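Local coordinates for protein putative fimbrium anchoring subunit Fim4B (Bacteroides ovatus, PDB 5CAG) that probably serves as an anchoring subunit of a fimbrium and is predicted to be a lipoprotein of the outer membrane, at residues E93-G101 against M110-Y118; L117-L125 against C172-G180. One frame throughout, in Å; residues are numbered along the deposited sequence.

Contact 1. Residues E93-G101 against M110-Y118; sequences EAYTGNCNG and MVWSPDSLY. With SO4 (sulfate ion), chain D.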
ATOM      1  N   GLU A  93       3.740   8.336   5.962  1.00 84.25           N
ATOM      2  CA  GLU A  93       4.012   7.340   4.922  1.00 82.57           C
ATOM      3  C   GLU A  93       3.725   5.937   5.429  1.00 83.46           C
ATOM      4  O   GLU A  93       4.012   5.624   6.582  1.00 84.91           O
ATOM      5  CB  GLU A  93       5.508   7.478   4.512  1.00 85.97           C
ATOM      6  CG  GLU A  93       6.083   6.594   3.405  1.00 94.92           C
ATOM      7  CD  GLU A  93       7.593   6.705   3.191  1.00116.35           C
ATOM      8  OE1 GLU A  93       8.310   7.128   4.130  1.00112.30           O
ATOM      9  OE2 GLU A  93       8.057   6.405   2.064  1.00102.85           O
ATOM     10  N   ALA A  94       3.155   5.103   4.568  1.00 76.76           N
ATOM     11  CA  ALA A  94       2.891   3.692   4.834  1.00 75.29           C
ATOM     12  C   ALA A  94       3.939   2.895   4.086  1.00 79.30           C
ATOM     13  O   ALA A  94       4.206   3.189   2.916  1.00 78.68           O
ATOM     14  CB  ALA A  94       1.488   3.308   4.380  1.00 74.29           C
ATOM     15  N   TYR A  95       4.583   1.942   4.754  1.00 76.10           N
ATOM     16  CA  TYR A  95       5.667   1.183   4.131  1.00 76.59           C
ATOM     17  C   TYR A  95       5.649  -0.262   4.597  1.00 82.76           C
ATOM     18  O   TYR A  95       4.904  -0.590   5.518  1.00 82.99           O
ATOM     19  CB  TYR A  95       7.026   1.846   4.464  1.00 79.51           C
ATOM     20  CG  TYR A  95       7.418   1.767   5.928  1.00 82.69           C
ATOM     21  CD1 TYR A  95       6.831   2.597   6.875  1.00 85.99           C
ATOM     22  CD2 TYR A  95       8.403   0.889   6.358  1.00 84.09           C
ATOM     23  CE1 TYR A  95       7.185   2.523   8.221  1.00 90.15           C
ATOM     24  CE2 TYR A  95       8.771   0.810   7.702  1.00 86.75           C
ATOM     25  CZ  TYR A  95       8.166   1.633   8.631  1.00 96.12           C
ATOM     26  OH  TYR A  95       8.506   1.524   9.961  1.00 97.63           O
ATOM     27  N   THR A  96       6.477  -1.120   3.981  1.00 80.11           N
ATOM     28  CA  THR A  96       6.594  -2.515   4.419  1.00 79.51           C
ATOM     29  C   THR A  96       8.002  -2.819   4.887  1.00 88.08           C
ATOM     30  O   THR A  96       8.950  -2.138   4.485  1.00 90.08           O
ATOM     31  CB  THR A  96       6.216  -3.456   3.320  1.00 77.57           C
ATOM     32  OG1 THR A  96       6.844  -3.017   2.109  1.00 80.16           O
ATOM     33  CG2 THR A  96       4.720  -3.611   3.204  1.00 69.09           C
ATOM     34  N   GLY A  97       8.145  -3.845   5.717  1.00 85.46           N
ATOM     35  CA  GLY A  97       9.471  -4.226   6.190  1.00 87.08           C
ATOM     36  C   GLY A  97      10.293  -4.963   5.152  1.00 89.90           C
ATOM     37  O   GLY A  97       9.737  -5.460   4.167  1.00 88.29           O
ATOM     38  N   ASN A  98      11.626  -5.040   5.356  1.00 86.69           N
ATOM     39  CA  ASN A  98      12.478  -5.832   4.471  1.00 85.39           C
ATOM     40  C   ASN A  98      12.312  -7.315   4.838  1.00 89.30           C
ATOM     41  O   ASN A  98      12.101  -7.608   6.015  1.00 89.57           O
ATOM     42  CB  ASN A  98      13.904  -5.391   4.560  1.00 82.01           C
ATOM     43  CG  ASN A  98      14.211  -4.240   3.668  1.00105.17           C
ATOM     44  OD1 ASN A  98      14.281  -3.095   4.104  1.00 99.79           O
ATOM     45  ND2 ASN A  98      14.432  -4.526   2.394  1.00102.94           N
ATOM     46  N   CYS A  99      12.319  -8.230   3.840  1.00 86.41           N
ATOM     47  CA  CYS A  99      12.107  -9.675   4.046  1.00 86.48           C
ATOM     48  C   CYS A  99      13.213 -10.250   4.879  1.00 95.85           C
ATOM     49  O   CYS A  99      14.360 -10.393   4.433  1.00 98.21           O
ATOM     50  CB  CYS A  99      11.961 -10.438   2.733  1.00 85.34           C
ATOM     51  SG  CYS A  99      10.750  -9.730   1.608  1.00 87.73           S
ATOM     52  N   ASN A 100      12.867 -10.563   6.105  1.00 93.64           N
ATOM     53  CA  ASN A 100      13.836 -11.102   7.018  1.00 96.05           C
ATOM     54  C   ASN A 100      13.483 -12.530   7.273  1.00 98.93           C
ATOM     55  O   ASN A 100      12.312 -12.918   7.150  1.00 97.26           O
ATOM     56  CB  ASN A 100      13.880 -10.270   8.311  1.00102.25           C
ATOM     57  CG  ASN A 100      14.407  -8.840   8.151  1.00140.30           C
ATOM     58  OD1 ASN A 100      15.311  -8.535   7.340  1.00123.61           O
ATOM     59  ND2 ASN A 100      13.879  -7.926   8.971  1.00143.70           N
ATOM     60  N   GLY A 101      14.512 -13.315   7.562  1.00 95.66           N
ATOM     61  CA  GLY A 101      14.358 -14.721   7.899  1.00 95.25           C
ATOM     62  C   GLY A 101      14.003 -15.685   6.790  1.00 95.80           C
ATOM     63  O   GLY A 101      13.664 -16.845   7.069  1.00 96.64           O
HETATM   64  N   MSE A 110      14.850  -7.163  -0.513  1.00 79.15           N
HETATM   65  CA  MSE A 110      13.435  -7.043  -0.869  1.00 76.03           C
HETATM   66  C   MSE A 110      12.552  -6.666   0.332  1.00 83.51           C
HETATM   67  O   MSE A 110      12.956  -6.830   1.483  1.00 84.54           O
HETATM   68  CB  MSE A 110      12.925  -8.365  -1.437  1.00 75.77           C
HETATM   69  CG  MSE A 110      13.735  -8.887  -2.591  1.00 82.77           C
HETATM   70 SE   MSE A 110      13.045 -10.619  -3.162  0.75 88.42          SE
HETATM   71  CE  MSE A 110      14.443 -11.139  -4.407  1.00 87.13           C
ATOM     72  N   VAL A 111      11.327  -6.187   0.042  1.00 80.26           N
ATOM     73  CA  VAL A 111      10.298  -5.782   1.008  1.00 78.64           C
ATOM     74  C   VAL A 111       9.015  -6.629   0.826  1.00 80.04           C
ATOM     75  O   VAL A 111       8.761  -7.140  -0.261  1.00 78.34           O
ATOM     76  CB  VAL A 111       9.998  -4.276   0.897  1.00 82.29           C
ATOM     77  CG1 VAL A 111      11.253  -3.449   1.169  1.00 83.81           C
ATOM     78  CG2 VAL A 111       9.392  -3.932  -0.463  1.00 81.48           C
ATOM     79  N   TRP A 112       8.215  -6.763   1.877  1.00 76.95           N
ATOM     80  CA  TRP A 112       6.995  -7.559   1.823  1.00 76.68           C
ATOM     81  C   TRP A 112       5.908  -6.865   1.036  1.00 82.06           C
ATOM     82  O   TRP A 112       5.918  -5.639   0.968  1.00 82.70           O
ATOM     83  CB  TRP A 112       6.474  -7.828   3.231  1.00 75.95           C
ATOM     84  CG  TRP A 112       7.442  -8.498   4.152  1.00 78.79           C
ATOM     85  CD1 TRP A 112       8.124  -7.922   5.179  1.00 83.43           C
ATOM     86  CD2 TRP A 112       7.760  -9.894   4.193  1.00 79.20           C
ATOM     87  NE1 TRP A 112       8.895  -8.863   5.827  1.00 84.26           N
ATOM     88  CE2 TRP A 112       8.673 -10.086   5.255  1.00 84.93           C
ATOM     89  CE3 TRP A 112       7.366 -11.008   3.433  1.00 79.84           C
ATOM     90  CZ2 TRP A 112       9.196 -11.342   5.573  1.00 85.15           C
ATOM     91  CZ3 TRP A 112       7.865 -12.258   3.768  1.00 81.98           C
ATOM     92  CH2 TRP A 112       8.770 -12.416   4.821  1.00 84.10           C
ATOM     93  N   SER A 113       4.966  -7.642   0.440  1.00 78.65           N
ATOM     94  CA  SER A 113       3.812  -7.081  -0.289  1.00 77.58           C
ATOM     95  C   SER A 113       2.864  -6.448   0.719  1.00 79.82           C
ATOM     96  O   SER A 113       2.693  -6.992   1.817  1.00 79.31           O
ATOM     97  CB  SER A 113       3.077  -8.128  -1.130  1.00 80.42           C
ATOM     98  OG  SER A 113       3.589  -9.442  -0.964  1.00 90.96           O
ATOM     99  N   PRO A 114       2.334  -5.246   0.416  1.00 74.86           N
ATOM    100  CA  PRO A 114       1.483  -4.560   1.385  1.00 73.86           C
ATOM    101  C   PRO A 114       0.124  -5.211   1.527  1.00 77.51           C
ATOM    102  O   PRO A 114      -0.463  -5.595   0.525  1.00 76.74           O
ATOM    103  CB  PRO A 114       1.365  -3.159   0.796  1.00 75.54           C
ATOM    104  CG  PRO A 114       1.537  -3.338  -0.642  1.00 79.91           C
ATOM    105  CD  PRO A 114       2.541  -4.417  -0.786  1.00 76.12           C
ATOM    106  N   ASP A 115      -0.374  -5.350   2.777  1.00 75.35           N
ATOM    107  CA  ASP A 115      -1.712  -5.902   2.998  1.00 74.84           C
ATOM    108  C   ASP A 115      -2.742  -4.766   2.798  1.00 80.19           C
ATOM    109  O   ASP A 115      -2.357  -3.702   2.303  1.00 80.31           O
ATOM    110  CB  ASP A 115      -1.856  -6.650   4.329  1.00 76.73           C
ATOM    111  CG  ASP A 115      -1.448  -5.934   5.584  1.00 85.75           C
ATOM    112  OD1 ASP A 115      -0.387  -5.266   5.570  1.00 84.36           O
ATOM    113  OD2 ASP A 115      -2.129  -6.126   6.614  1.00 96.84           O
ATOM    114  N   SER A 116      -4.043  -4.992   3.061  1.00 76.25           N
ATOM    115  CA  SER A 116      -5.024  -3.968   2.713  1.00 75.29           C
ATOM    116  C   SER A 116      -4.935  -2.698   3.569  1.00 76.38           C
ATOM    117  O   SER A 116      -4.885  -2.762   4.793  1.00 76.31           O
ATOM    118  CB  SER A 116      -6.429  -4.540   2.724  1.00 80.07           C
ATOM    119  OG  SER A 116      -6.483  -5.562   1.739  1.00 92.99           O
ATOM    120  N   LEU A 117      -4.845  -1.541   2.876  1.00 70.80           N
ATOM    121  CA  LEU A 117      -4.812  -0.199   3.476  1.00 69.07           C
ATOM    122  C   LEU A 117      -5.915   0.643   2.850  1.00 72.27           C
ATOM    123  O   LEU A 117      -6.120   0.594   1.622  1.00 71.37           O
ATOM    124  CB  LEU A 117      -3.444   0.485   3.332  1.00 67.75           C
ATOM    125  CG  LEU A 117      -3.251   1.811   4.034  1.00 70.65           C
ATOM    126  CD1 LEU A 117      -3.154   1.664   5.563  1.00 69.58           C
ATOM    127  CD2 LEU A 117      -2.051   2.466   3.517  1.00 72.86           C
ATOM    128  N   TYR A 118      -6.676   1.334   3.727  1.00 68.19           N
ATOM    129  CA  TYR A 118      -7.793   2.197   3.366  1.00 68.32           C
ATOM    130  C   TYR A 118      -7.470   3.588   3.833  1.00 74.18           C
ATOM    131  O   TYR A 118      -7.124   3.778   4.995  1.00 76.35           O
ATOM    132  CB  TYR A 118      -9.109   1.688   3.949  1.00 69.44           C
ATOM    133  CG  TYR A 118      -9.361   0.237   3.626  1.00 70.48           C
ATOM    134  CD1 TYR A 118      -9.838  -0.151   2.376  1.00 71.50           C
ATOM    135  CD2 TYR A 118      -9.090  -0.758   4.559  1.00 71.74           C
ATOM    136  CE1 TYR A 118     -10.056  -1.496   2.073  1.00 72.99           C
ATOM    137  CE2 TYR A 118      -9.280  -2.106   4.258  1.00 72.35           C
ATOM    138  CZ  TYR A 118      -9.765  -2.473   3.018  1.00 79.37           C
ATOM    139  OH  TYR A 118      -9.958  -3.815   2.775  1.00 80.67           O
TER
HETATM  140  S   SO4 D 403     -11.184  -6.857   0.095  1.00207.07           S
HETATM  141  O1  SO4 D 403     -10.287  -7.652   0.944  1.00206.72           O
HETATM  142  O2  SO4 D 403     -12.562  -6.989   0.555  1.00206.24           O
HETATM  143  O3  SO4 D 403     -10.772  -5.449   0.138  1.00206.71           O
HETATM  144  O4  SO4 D 403     -11.118  -7.343  -1.281  1.00207.80           O
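Gly-97, Asn-98 and Cys-99 bind the backbone of Met-110 to Trp-112 through a single bridge centred on Asn-98 and Val-111. Trp-112 N gives its hydrogen to Gly-97 O at 3.0 Å, nearly in line with the C=O bond (176°). At the other end Cys-99 N donates to Met-110 O at 2.8 Å. Asn-98 ND2 adds a second hydrogen bond to Met-110 O, at 2.9 Å. The two donors come from opposite faces of the Met-110 carbonyl plane, and the amide lies well above it. Asn-98 ND2 also bonds to Gln-185, so the amide ties this bridge to a further loop.

Thr-96 OG1 donates to Trp-112 O at 3.0 Å, in the carbonyl plane. Its chi1 of 45° sets the hydroxyl between the backbone N and the carbonyl carbon, and the methyl CG2 is left to rest on Pro-114.

Around these bonds the packing is mixed. Cys-99 lies over one face of the Trp-112 indole. Cys-99 SG sits 4.1 Å from the centroid of the six-membered ring of Trp-112, close to the ring normal, and CB makes a CH-pi contact with the same ring. Val-111 turns CG1 to the Asn-98 amide. Farther along, Ala-94 CB meets Leu-117 CD2 at 3.7 Å, and Phe-205 of strand 197-205 touches both.

The contact joins strand 93-96 and the residues that follow it to the loop that leads into strand 118-127, by an isolated beta bridge with a Cys sulfur-aromatic contact beside it.

Contact 2. Residues L117-L125 against C172-G180; sequences LYVLNIDEL and CYCIGKGRG. With SO4 (sulfate ion), chain E; SO4 (sulfate ion), chain D.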
ATOM      1  N   LEU A 117      -4.845  -1.541   2.876  1.00 70.80           N
ATOM      2  CA  LEU A 117      -4.812  -0.199   3.476  1.00 69.07           C
ATOM      3  C   LEU A 117      -5.915   0.643   2.850  1.00 72.27           C
ATOM      4  O   LEU A 117      -6.120   0.594   1.622  1.00 71.37           O
ATOM      5  CB  LEU A 117      -3.444   0.485   3.332  1.00 67.75           C
ATOM      6  CG  LEU A 117      -3.251   1.811   4.034  1.00 70.65           C
ATOM      7  CD1 LEU A 117      -3.154   1.664   5.563  1.00 69.58           C
ATOM      8  CD2 LEU A 117      -2.051   2.466   3.517  1.00 72.86           C
ATOM      9  N   TYR A 118      -6.676   1.334   3.727  1.00 68.19           N
ATOM     10  CA  TYR A 118      -7.793   2.197   3.366  1.00 68.32           C
ATOM     11  C   TYR A 118      -7.470   3.588   3.833  1.00 74.18           C
ATOM     12  O   TYR A 118      -7.124   3.778   4.995  1.00 76.35           O
ATOM     13  CB  TYR A 118      -9.109   1.688   3.949  1.00 69.44           C
ATOM     14  CG  TYR A 118      -9.361   0.237   3.626  1.00 70.48           C
ATOM     15  CD1 TYR A 118      -9.838  -0.151   2.376  1.00 71.50           C
ATOM     16  CD2 TYR A 118      -9.090  -0.758   4.559  1.00 71.74           C
ATOM     17  CE1 TYR A 118     -10.056  -1.496   2.073  1.00 72.99           C
ATOM     18  CE2 TYR A 118      -9.280  -2.106   4.258  1.00 72.35           C
ATOM     19  CZ  TYR A 118      -9.765  -2.473   3.018  1.00 79.37           C
ATOM     20  OH  TYR A 118      -9.958  -3.815   2.775  1.00 80.67           O
ATOM     21  N   VAL A 119      -7.445   4.540   2.912  1.00 70.06           N
ATOM     22  CA  VAL A 119      -7.037   5.891   3.252  1.00 70.76           C
ATOM     23  C   VAL A 119      -8.060   6.914   2.779  1.00 75.81           C
ATOM     24  O   VAL A 119      -8.706   6.744   1.740  1.00 75.24           O
ATOM     25  CB  VAL A 119      -5.615   6.190   2.664  1.00 73.82           C
ATOM     26  CG1 VAL A 119      -5.251   7.679   2.713  1.00 74.92           C
ATOM     27  CG2 VAL A 119      -4.547   5.379   3.372  1.00 73.20           C
ATOM     28  N   LEU A 120      -8.176   7.985   3.575  1.00 73.50           N
ATOM     29  CA  LEU A 120      -8.856   9.231   3.282  1.00 74.80           C
ATOM     30  C   LEU A 120      -7.903  10.354   3.658  1.00 82.76           C
ATOM     31  O   LEU A 120      -7.384  10.361   4.784  1.00 83.90           O
ATOM     32  CB  LEU A 120     -10.211   9.395   3.976  1.00 75.14           C
ATOM     33  CG  LEU A 120     -10.781  10.819   3.895  1.00 80.93           C
ATOM     34  CD1 LEU A 120     -11.217  11.162   2.491  1.00 81.81           C
ATOM     35  CD2 LEU A 120     -11.889  11.022   4.864  1.00 82.85           C
ATOM     36  N   ASN A 121      -7.626  11.267   2.719  1.00 80.97           N
ATOM     37  CA  ASN A 121      -6.777  12.412   3.035  1.00 83.34           C
ATOM     38  C   ASN A 121      -7.372  13.673   2.414  1.00 91.24           C
ATOM     39  O   ASN A 121      -7.636  13.717   1.200  1.00 92.38           O
ATOM     40  CB  ASN A 121      -5.316  12.211   2.649  1.00 81.38           C
ATOM     41  CG  ASN A 121      -5.040  12.167   1.183  1.00 97.42           C
ATOM     42  OD1 ASN A 121      -5.295  11.162   0.499  1.00 97.21           O
ATOM     43  ND2 ASN A 121      -4.471  13.250   0.690  1.00 86.34           N
ATOM     44  N   ILE A 122      -7.685  14.653   3.288  1.00 87.59           N
ATOM     45  CA  ILE A 122      -8.263  15.951   2.928  1.00 87.69           C
ATOM     46  C   ILE A 122      -7.162  16.974   3.139  1.00 94.52           C
ATOM     47  O   ILE A 122      -6.635  17.045   4.256  1.00 96.41           O
ATOM     48  CB  ILE A 122      -9.523  16.255   3.780  1.00 89.83           C
ATOM     49  CG1 ILE A 122     -10.577  15.147   3.657  1.00 87.29           C
ATOM     50  CG2 ILE A 122     -10.099  17.617   3.427  1.00 92.80           C
ATOM     51  CD1 ILE A 122     -11.511  15.032   4.848  1.00 90.84           C
ATOM     52  N   ASP A 123      -6.752  17.707   2.078  1.00 90.73           N
ATOM     53  CA  ASP A 123      -5.687  18.701   2.208  1.00 92.64           C
ATOM     54  C   ASP A 123      -6.140  19.872   3.084  1.00101.73           C
ATOM     55  O   ASP A 123      -5.331  20.388   3.856  1.00104.53           O
ATOM     56  CB  ASP A 123      -5.197  19.210   0.851  1.00 94.80           C
ATOM     57  CG  ASP A 123      -4.379  18.247   0.008  1.00101.25           C
ATOM     58  OD1 ASP A 123      -3.830  17.252   0.579  1.00 99.66           O
ATOM     59  OD2 ASP A 123      -4.225  18.513  -1.206  1.00106.10           O
ATOM     60  N   GLU A 124      -7.424  20.289   2.979  1.00 98.70           N
ATOM     61  CA  GLU A 124      -7.937  21.377   3.815  1.00100.29           C
ATOM     62  C   GLU A 124      -9.411  21.200   4.166  1.00100.66           C
ATOM     63  O   GLU A 124     -10.260  21.108   3.266  1.00 99.61           O
ATOM     64  CB  GLU A 124      -7.715  22.766   3.201  1.00104.60           C
ATOM     65  CG  GLU A 124      -7.777  23.831   4.281  1.00117.97           C
ATOM     66  CD  GLU A 124      -7.769  25.270   3.823  1.00140.19           C
ATOM     67  OE1 GLU A 124      -6.750  25.715   3.245  1.00145.85           O
ATOM     68  OE2 GLU A 124      -8.762  25.975   4.112  1.00125.84           O
ATOM     69  N   LEU A 125      -9.684  21.188   5.501  1.00 94.01           N
ATOM     70  CA  LEU A 125     -10.989  21.110   6.155  1.00 92.13           C
ATOM     71  C   LEU A 125     -11.056  22.196   7.221  1.00100.95           C
ATOM     72  O   LEU A 125     -10.174  22.252   8.075  1.00101.97           O
ATOM     73  CB  LEU A 125     -11.221  19.719   6.771  1.00 88.68           C
ATOM     74  CG  LEU A 125     -12.587  19.474   7.421  1.00 91.45           C
ATOM     75  CD1 LEU A 125     -13.673  19.380   6.384  1.00 90.74           C
ATOM     76  CD2 LEU A 125     -12.588  18.214   8.236  1.00 89.87           C
ATOM     77  N   CYS A 172       5.580   2.015  -1.164  1.00 83.18           N
ATOM     78  CA  CYS A 172       5.299   3.014  -0.137  1.00 83.25           C
ATOM     79  C   CYS A 172       4.170   3.911  -0.563  1.00 86.78           C
ATOM     80  O   CYS A 172       3.982   4.120  -1.755  1.00 87.93           O
ATOM     81  CB  CYS A 172       6.539   3.825   0.156  1.00 85.93           C
ATOM     82  SG  CYS A 172       7.830   2.872   0.938  1.00 91.03           S
ATOM     83  N   TYR A 173       3.413   4.450   0.391  1.00 81.49           N
ATOM     84  CA  TYR A 173       2.316   5.339   0.054  1.00 80.59           C
ATOM     85  C   TYR A 173       2.347   6.518   1.013  1.00 90.10           C
ATOM     86  O   TYR A 173       2.339   6.321   2.228  1.00 90.16           O
ATOM     87  CB  TYR A 173       0.965   4.592   0.058  1.00 77.82           C
ATOM     88  CG  TYR A 173      -0.228   5.428  -0.360  1.00 77.55           C
ATOM     89  CD1 TYR A 173      -0.521   5.648  -1.710  1.00 77.95           C
ATOM     90  CD2 TYR A 173      -1.088   5.971   0.590  1.00 78.51           C
ATOM     91  CE1 TYR A 173      -1.633   6.404  -2.097  1.00 75.14           C
ATOM     92  CE2 TYR A 173      -2.195   6.733   0.214  1.00 79.96           C
ATOM     93  CZ  TYR A 173      -2.471   6.947  -1.131  1.00 83.70           C
ATOM     94  OH  TYR A 173      -3.561   7.740  -1.455  1.00 82.78           O
ATOM     95  N   CYS A 174       2.488   7.744   0.452  1.00 90.50           N
ATOM     96  CA  CYS A 174       2.480   8.986   1.208  1.00 93.16           C
ATOM     97  C   CYS A 174       1.045   9.293   1.427  1.00 93.86           C
ATOM     98  O   CYS A 174       0.347   9.633   0.468  1.00 93.56           O
ATOM     99  CB  CYS A 174       3.204  10.096   0.454  1.00 97.38           C
ATOM    100  SG  CYS A 174       5.012  10.008   0.559  1.00104.45           S
ATOM    101  N   ILE A 175       0.559   9.018   2.650  1.00 87.42           N
ATOM    102  CA  ILE A 175      -0.848   9.164   3.026  1.00 85.06           C
ATOM    103  C   ILE A 175      -1.304  10.622   2.869  1.00 89.77           C
ATOM    104  O   ILE A 175      -2.321  10.853   2.236  1.00 89.79           O
ATOM    105  CB  ILE A 175      -1.103   8.601   4.444  1.00 87.28           C
ATOM    106  CG1 ILE A 175      -0.882   7.074   4.460  1.00 85.05           C
ATOM    107  CG2 ILE A 175      -2.509   8.947   4.923  1.00 87.78           C
ATOM    108  CD1 ILE A 175      -0.658   6.472   5.772  1.00 83.47           C
ATOM    109  N   GLY A 176      -0.545  11.578   3.381  1.00 87.82           N
ATOM    110  CA  GLY A 176      -0.898  12.982   3.231  1.00 90.00           C
ATOM    111  C   GLY A 176      -0.799  13.505   1.806  1.00 96.07           C
ATOM    112  O   GLY A 176      -1.590  14.367   1.403  1.00 97.80           O
ATOM    113  N   LYS A 177       0.179  12.996   1.032  1.00 92.29           N
ATOM    114  CA  LYS A 177       0.427  13.433  -0.344  1.00 92.90           C
ATOM    115  C   LYS A 177      -0.543  12.750  -1.328  1.00 95.28           C
ATOM    116  O   LYS A 177      -0.774  13.289  -2.418  1.00 97.41           O
ATOM    117  CB  LYS A 177       1.904  13.191  -0.763  1.00 96.66           C
ATOM    118  CG  LYS A 177       3.016  13.957   0.026  1.00113.42           C
ATOM    119  CD  LYS A 177       3.151  15.481  -0.320  1.00129.46           C
ATOM    120  CE  LYS A 177       3.817  15.824  -1.652  1.00138.90           C
ATOM    121  NZ  LYS A 177       3.654  17.263  -2.031  1.00140.09           N
ATOM    122  N   GLY A 178      -1.108  11.601  -0.929  1.00 88.10           N
ATOM    123  CA  GLY A 178      -2.050  10.818  -1.734  1.00 86.06           C
ATOM    124  C   GLY A 178      -1.418  10.191  -2.963  1.00 90.16           C
ATOM    125  O   GLY A 178      -2.064  10.038  -4.003  1.00 89.77           O
ATOM    126  N   ARG A 179      -0.132   9.843  -2.850  1.00 87.16           N
ATOM    127  CA  ARG A 179       0.663   9.262  -3.923  1.00 86.88           C
ATOM    128  C   ARG A 179       1.485   8.097  -3.416  1.00 89.76           C
ATOM    129  O   ARG A 179       1.918   8.105  -2.261  1.00 90.36           O
ATOM    130  CB  ARG A 179       1.590  10.334  -4.525  1.00 89.04           C
ATOM    131  CG  ARG A 179       0.945  11.052  -5.688  1.00108.24           C
ATOM    132  CD  ARG A 179       1.728  12.251  -6.194  1.00124.19           C
ATOM    133  NE  ARG A 179       1.287  12.644  -7.539  1.00133.74           N
ATOM    134  CZ  ARG A 179       0.291  13.489  -7.797  1.00150.53           C
ATOM    135  NH1 ARG A 179      -0.390  14.051  -6.802  1.00140.74           N
ATOM    136  NH2 ARG A 179      -0.035  13.777  -9.051  1.00138.21           N
ATOM    137  N   GLY A 180       1.689   7.113  -4.278  1.00 84.36           N
ATOM    138  CA  GLY A 180       2.551   5.987  -3.986  1.00 83.28           C
ATOM    139  C   GLY A 180       3.970   6.359  -4.381  1.00 91.02           C
ATOM    140  O   GLY A 180       4.170   7.203  -5.259  1.00 93.59           O
TER
HETATM  141  S   SO4 E 404      -1.481  17.711  -8.004  1.00204.99           S
HETATM  142  O1  SO4 E 404      -2.085  16.892  -6.953  1.00204.31           O
HETATM  143  O2  SO4 E 404      -1.947  17.261  -9.325  1.00204.56           O
HETATM  144  O3  SO4 E 404      -1.848  19.118  -7.804  1.00205.19           O
HETATM  145  O4  SO4 E 404      -0.028  17.572  -7.927  1.00205.23           O
HETATM  146  S   SO4 D 403     -11.184  -6.857   0.095  1.00207.07           S
HETATM  147  O1  SO4 D 403     -10.287  -7.652   0.944  1.00206.72           O
HETATM  148  O2  SO4 D 403     -12.562  -6.989   0.555  1.00206.24           O
HETATM  149  O3  SO4 D 403     -10.772  -5.449   0.138  1.00206.71           O
HETATM  150  O4  SO4 D 403     -11.118  -7.343  -1.281  1.00207.80           O
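A G1 beta bulge shapes the turn between strands 172-174 and 179-181, and this turn packs against strand 118-127. Gly-178 N and Arg-179 N both make weak hydrogen bonds to Cys-174 O, and Gly-178 has positive phi (68°). Cys-174 N bonds to Arg-179 O at 2.8 Å and closes the pair. Ile-175 and Gly-176 bring the turn up to the strand.

Val-119 makes the apolar part of the contact. Val-119 CG1 meets Ile-175 CG2 at 3.7 Å. The same methyl lies near the plane of the Tyr-173 ring, with Val-119 CG1 4.1 Å from Tyr-173 CE2 at the ring edge. CG1 is anti to the backbone N (chi1 167°), which aims it at both partners.

Asn-121 lies against the backbone of the turn, with Asn-121 CG 3.2 Å from Ile-175 O. Asn-121 ND2 comes within 3.2 Å of Gly-176 O. The amide is held from outside the two segments: OD1 accepts from Lys-209 NZ, and ND2 bonds to Tyr-89 OH. Tyr-89 OH also bonds to Asp-123 OD1, so one hydroxyl links the two side chains.

Strand 118-127 runs between strands 67-75 and 134-154, and both add to the packing: Val-72 touches Ile-175, and Val-143 touches Tyr-173.

How the contacts relate
The centres of contacts 1 and 2 are about 17 Å apart. They share Leu-117 and Tyr-118, where the loop of contact 1 runs into strand 118-127 of contact 2. The second segment of contact 1 thus overlaps the first of contact 2, and segment 172-180 follows much later. They also meet in the four-stranded antiparallel sheet, where strands 93-96 and 172-174 are neighbours. Ala-94 N lies 2.8 Å from Tyr-173 O there, a probable hydrogen bond. Cys-172 packs on Glu-93 and Tyr-95. This small sheet thus reaches strand 118-127 through its turn 175-178, and the approach to that strand through Ala-94. All four segments belong to the DUF5119 region of the protein.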